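Local atomic coordinates of excinuclease ABC, subunit A. (Deinococcus radiodurans, PDB entry 2VF7), a protein that binds ATP, DNA and zinc as a UvrA-family ABC ATPase and probably takes part in recognising damaged DNA for nucleotide excision repair. Residues V540-F552 and A574-R588. The protein carries 1 engineered substitution. Numbering follows the deposited sequence.
Sequences VSQALVDALAAHF and ARLGGDLAQITRLVR
Ala-547 and Leu-548, whose side chains both meet Leu-576, also share an acceptor: Leu-544 O accepts from Ala-547 N at 2.8 Å and from Leu-548 N at 3.2 Å. This doubly gripped carbonyl lies in helix 536-551, which starts at the ADP-binding residues Lys-536 and Ser-537, as expected of the helix after a Walker A P-loop in an ABC ATPase. The helix runs between two sheets. On one flank, strand 585-588 of the mixed sheet passes at 144° to helix 540-551, nearer antiparallel than parallel, with the axes 8.8 Å apart; on another, strand 575-578 sends Leu-576 CD2 to within 3.7 Å of Ala-547 CB.

Leu-548 takes the cramped rotamer with CG between the backbone N and the carbonyl carbon (chi1 71°), and CG lies 4.0 Å from Leu-586 CD2, the two side chains crossing near a right angle.

Phe-552 lays its ring against residues 583-586: Thr-584 O sits over one face, displaced toward the rim and 3.3 Å from CE2, while CZ reaches Ile-583 CG2 at 3.7 Å and CD1 packs against Leu-586 CB. Shortening this residue to an alanine would probably open a gap beside Ile-583 CG2 and Leu-586 CB.

Beside it, Leu-580 CD1 makes a CH-pi contact over the His-551 ring, 25° off the normal and 3.5 Å from NE2.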
# COMPACT_ATOMS: atom_id res chain seq x y z
N VAL A 540 8.32 32.62 24.74
CA VAL A 540 9.49 32.00 25.37
C VAL A 540 10.39 31.29 24.37
O VAL A 540 11.57 31.61 24.26
CB VAL A 540 9.08 31.01 26.49
CG1 VAL A 540 10.30 30.35 27.11
CG2 VAL A 540 8.25 31.72 27.56
N SER A 541 9.83 30.33 23.64
CA SER A 541 10.60 29.55 22.67
C SER A 541 10.98 30.35 21.44
O SER A 541 12.13 30.32 20.99
CB SER A 541 9.85 28.27 22.29
OG SER A 541 9.72 27.43 23.42
N GLN A 542 10.02 31.08 20.88
CA GLN A 542 10.30 31.86 19.68
C GLN A 542 10.95 33.21 19.98
O GLN A 542 12.10 33.41 19.64
CB GLN A 542 9.04 31.99 18.82
CG GLN A 542 8.44 30.63 18.43
CD GLN A 542 7.10 30.75 17.72
OE1 GLN A 542 6.90 31.65 16.89
NE2 GLN A 542 6.18 29.84 18.03
N ALA A 543 10.24 34.11 20.64
CA ALA A 543 10.73 35.49 20.83
C ALA A 543 11.93 35.63 21.75
O ALA A 543 12.92 36.27 21.38
CB ALA A 543 9.60 36.41 21.29
N LEU A 544 11.85 35.06 22.94
CA LEU A 544 12.95 35.17 23.88
C LEU A 544 14.21 34.62 23.25
O LEU A 544 15.16 35.36 23.02
CB LEU A 544 12.65 34.45 25.20
CG LEU A 544 13.76 34.53 26.26
CD1 LEU A 544 14.12 35.97 26.59
CD2 LEU A 544 13.38 33.80 27.53
N VAL A 545 14.19 33.33 22.92
CA VAL A 545 15.35 32.60 22.41
C VAL A 545 16.08 33.30 21.26
O VAL A 545 17.30 33.47 21.31
CB VAL A 545 14.96 31.15 22.03
CG1 VAL A 545 16.06 30.47 21.23
CG2 VAL A 545 14.66 30.35 23.27
N ASP A 546 15.36 33.71 20.23
CA ASP A 546 16.05 34.43 19.16
C ASP A 546 15.96 35.94 19.33
O ASP A 546 15.85 36.69 18.36
CB ASP A 546 15.70 33.93 17.74
CG ASP A 546 14.21 33.77 17.50
OD1 ASP A 546 13.53 34.82 17.37
OD2 ASP A 546 13.75 32.61 17.39
N ALA A 547 16.02 36.38 20.58
CA ALA A 547 16.43 37.73 20.91
C ALA A 547 17.83 37.63 21.51
O ALA A 547 18.73 38.35 21.09
CB ALA A 547 15.45 38.40 21.87
N LEU A 548 18.02 36.72 22.46
CA LEU A 548 19.33 36.59 23.10
C LEU A 548 20.32 35.65 22.42
O LEU A 548 21.49 35.57 22.83
CB LEU A 548 19.22 36.37 24.62
CG LEU A 548 18.73 35.11 25.33
CD1 LEU A 548 18.98 35.29 26.82
CD2 LEU A 548 17.28 34.90 25.09
N ALA A 549 19.88 34.95 21.37
CA ALA A 549 20.81 34.27 20.46
C ALA A 549 21.49 35.32 19.58
O ALA A 549 22.67 35.17 19.22
CB ALA A 549 20.08 33.25 19.61
N ALA A 550 20.75 36.37 19.24
CA ALA A 550 21.28 37.51 18.49
C ALA A 550 22.25 38.38 19.31
O ALA A 550 23.16 38.99 18.76
CB ALA A 550 20.14 38.35 17.93
N HIS A 551 22.03 38.43 20.63
CA HIS A 551 22.92 39.14 21.56
C HIS A 551 24.23 38.39 21.80
O HIS A 551 25.23 39.00 22.18
CB HIS A 551 22.18 39.38 22.89
CG HIS A 551 23.00 40.05 23.94
ND1 HIS A 551 23.22 41.41 23.97
CD2 HIS A 551 23.63 39.54 25.03
CE1 HIS A 551 23.96 41.72 25.02
NE2 HIS A 551 24.22 40.60 25.68
N PHE A 552 24.23 37.07 21.58
CA PHE A 552 25.43 36.24 21.76
C PHE A 552 26.05 35.81 20.42
O PHE A 552 25.82 36.44 19.39
CB PHE A 552 25.13 35.01 22.63
CG PHE A 552 24.72 35.35 24.04
CD1 PHE A 552 23.59 34.76 24.60
CD2 PHE A 552 25.47 36.23 24.82
CE1 PHE A 552 23.19 35.06 25.91
CE2 PHE A 552 25.09 36.54 26.13
CZ PHE A 552 23.94 35.95 26.67
N ALA A 574 11.49 42.29 18.73
CA ALA A 574 11.77 42.22 20.18
C ALA A 574 12.91 43.18 20.54
O ALA A 574 13.65 43.63 19.66
CB ALA A 574 12.13 40.81 20.61
N ARG A 575 13.04 43.50 21.82
CA ARG A 575 14.15 44.32 22.31
C ARG A 575 14.61 43.86 23.69
O ARG A 575 13.79 43.67 24.59
CB ARG A 575 13.78 45.81 22.34
CG ARG A 575 13.98 46.53 21.00
CD ARG A 575 13.56 47.99 21.06
NE ARG A 575 12.19 48.15 21.53
CZ ARG A 575 11.84 48.68 22.70
NH1 ARG A 575 12.78 49.13 23.54
NH2 ARG A 575 10.56 48.78 23.04
N LEU A 576 15.92 43.70 23.83
CA LEU A 576 16.54 43.28 25.09
C LEU A 576 16.90 44.45 26.00
O LEU A 576 17.19 45.55 25.53
CB LEU A 576 17.78 42.42 24.82
CG LEU A 576 17.72 40.89 24.96
CD1 LEU A 576 18.41 40.45 26.24
CD2 LEU A 576 16.31 40.35 24.92
N GLY A 577 16.85 44.19 27.31
CA GLY A 577 17.17 45.18 28.33
C GLY A 577 17.35 44.49 29.67
O GLY A 577 17.39 43.26 29.75
N GLY A 578 17.47 45.28 30.73
CA GLY A 578 17.65 44.75 32.08
C GLY A 578 19.10 44.48 32.41
O GLY A 578 19.99 45.05 31.80
N ASP A 579 19.32 43.61 33.41
CA ASP A 579 20.68 43.29 33.88
C ASP A 579 21.29 42.18 33.01
O ASP A 579 21.27 41.00 33.36
CB ASP A 579 20.69 42.90 35.37
CG ASP A 579 19.89 43.86 36.26
OD1 ASP A 579 20.11 45.09 36.21
OD2 ASP A 579 19.03 43.38 37.03
N LEU A 580 21.83 42.60 31.87
CA LEU A 580 22.43 41.71 30.87
C LEU A 580 23.77 41.11 31.31
O LEU A 580 24.05 39.94 31.03
CB LEU A 580 22.64 42.47 29.55
CG LEU A 580 21.72 42.30 28.35
CD1 LEU A 580 21.56 40.83 27.97
CD2 LEU A 580 20.37 42.96 28.58
N ALA A 581 24.60 41.93 31.96
CA ALA A 581 25.97 41.52 32.32
C ALA A 581 26.02 40.32 33.28
O ALA A 581 27.10 39.88 33.68
CB ALA A 581 26.76 42.71 32.87
N GLN A 582 24.84 39.79 33.61
CA GLN A 582 24.73 38.58 34.43
C GLN A 582 24.56 37.30 33.58
O GLN A 582 24.68 36.19 34.10
CB GLN A 582 23.55 38.71 35.41
CG GLN A 582 23.74 39.78 36.48
CD GLN A 582 22.54 39.90 37.41
OE1 GLN A 582 22.14 41.01 37.78
NE2 GLN A 582 21.96 38.77 37.79
N ILE A 583 24.28 37.48 32.29
CA ILE A 583 23.99 36.35 31.39
C ILE A 583 25.09 36.11 30.35
O ILE A 583 25.41 36.98 29.54
CB ILE A 583 22.62 36.50 30.68
CG1 ILE A 583 21.52 36.78 31.70
CG2 ILE A 583 22.29 35.23 29.89
CD1 ILE A 583 20.13 36.97 31.08
N THR A 584 25.65 34.90 30.40
CA THR A 584 26.79 34.52 29.59
C THR A 584 26.37 33.64 28.42
O THR A 584 26.71 33.90 27.26
CB THR A 584 27.83 33.76 30.45
OG1 THR A 584 28.23 34.60 31.55
CG2 THR A 584 29.05 33.38 29.62
N ARG A 585 25.63 32.58 28.74
CA ARG A 585 25.17 31.63 27.75
C ARG A 585 23.65 31.49 27.72
O ARG A 585 22.97 31.65 28.73
CB ARG A 585 25.77 30.25 28.02
CG ARG A 585 27.23 30.12 27.71
CD ARG A 585 27.53 28.69 27.31
NE ARG A 585 27.00 27.72 28.27
CZ ARG A 585 26.66 26.47 27.97
NH1 ARG A 585 26.78 26.02 26.73
NH2 ARG A 585 26.19 25.66 28.92
N LEU A 586 23.16 31.18 26.52
CA LEU A 586 21.81 30.71 26.29
C LEU A 586 21.93 29.22 26.00
O LEU A 586 22.75 28.80 25.19
CB LEU A 586 21.22 31.46 25.08
CG LEU A 586 19.85 31.24 24.41
CD1 LEU A 586 19.84 30.05 23.47
CD2 LEU A 586 18.69 31.16 25.40
N VAL A 587 21.13 28.43 26.69
CA VAL A 587 21.00 27.01 26.38
C VAL A 587 19.52 26.70 26.21
O VAL A 587 18.74 26.87 27.14
CB VAL A 587 21.60 26.12 27.48
CG1 VAL A 587 21.13 24.68 27.33
CG2 VAL A 587 23.11 26.20 27.45
N ARG A 588 19.11 26.27 25.02
CA ARG A 588 17.73 25.89 24.83
C ARG A 588 17.60 24.38 24.77
O ARG A 588 18.40 23.70 24.14
CB ARG A 588 17.10 26.58 23.60
CG ARG A 588 17.16 25.80 22.29
CD ARG A 588 15.99 26.17 21.37
NE ARG A 588 14.71 25.99 22.04
CZ ARG A 588 13.52 25.96 21.43
NH1 ARG A 588 13.44 26.09 20.10
NH2 ARG A 588 12.42 25.79 22.15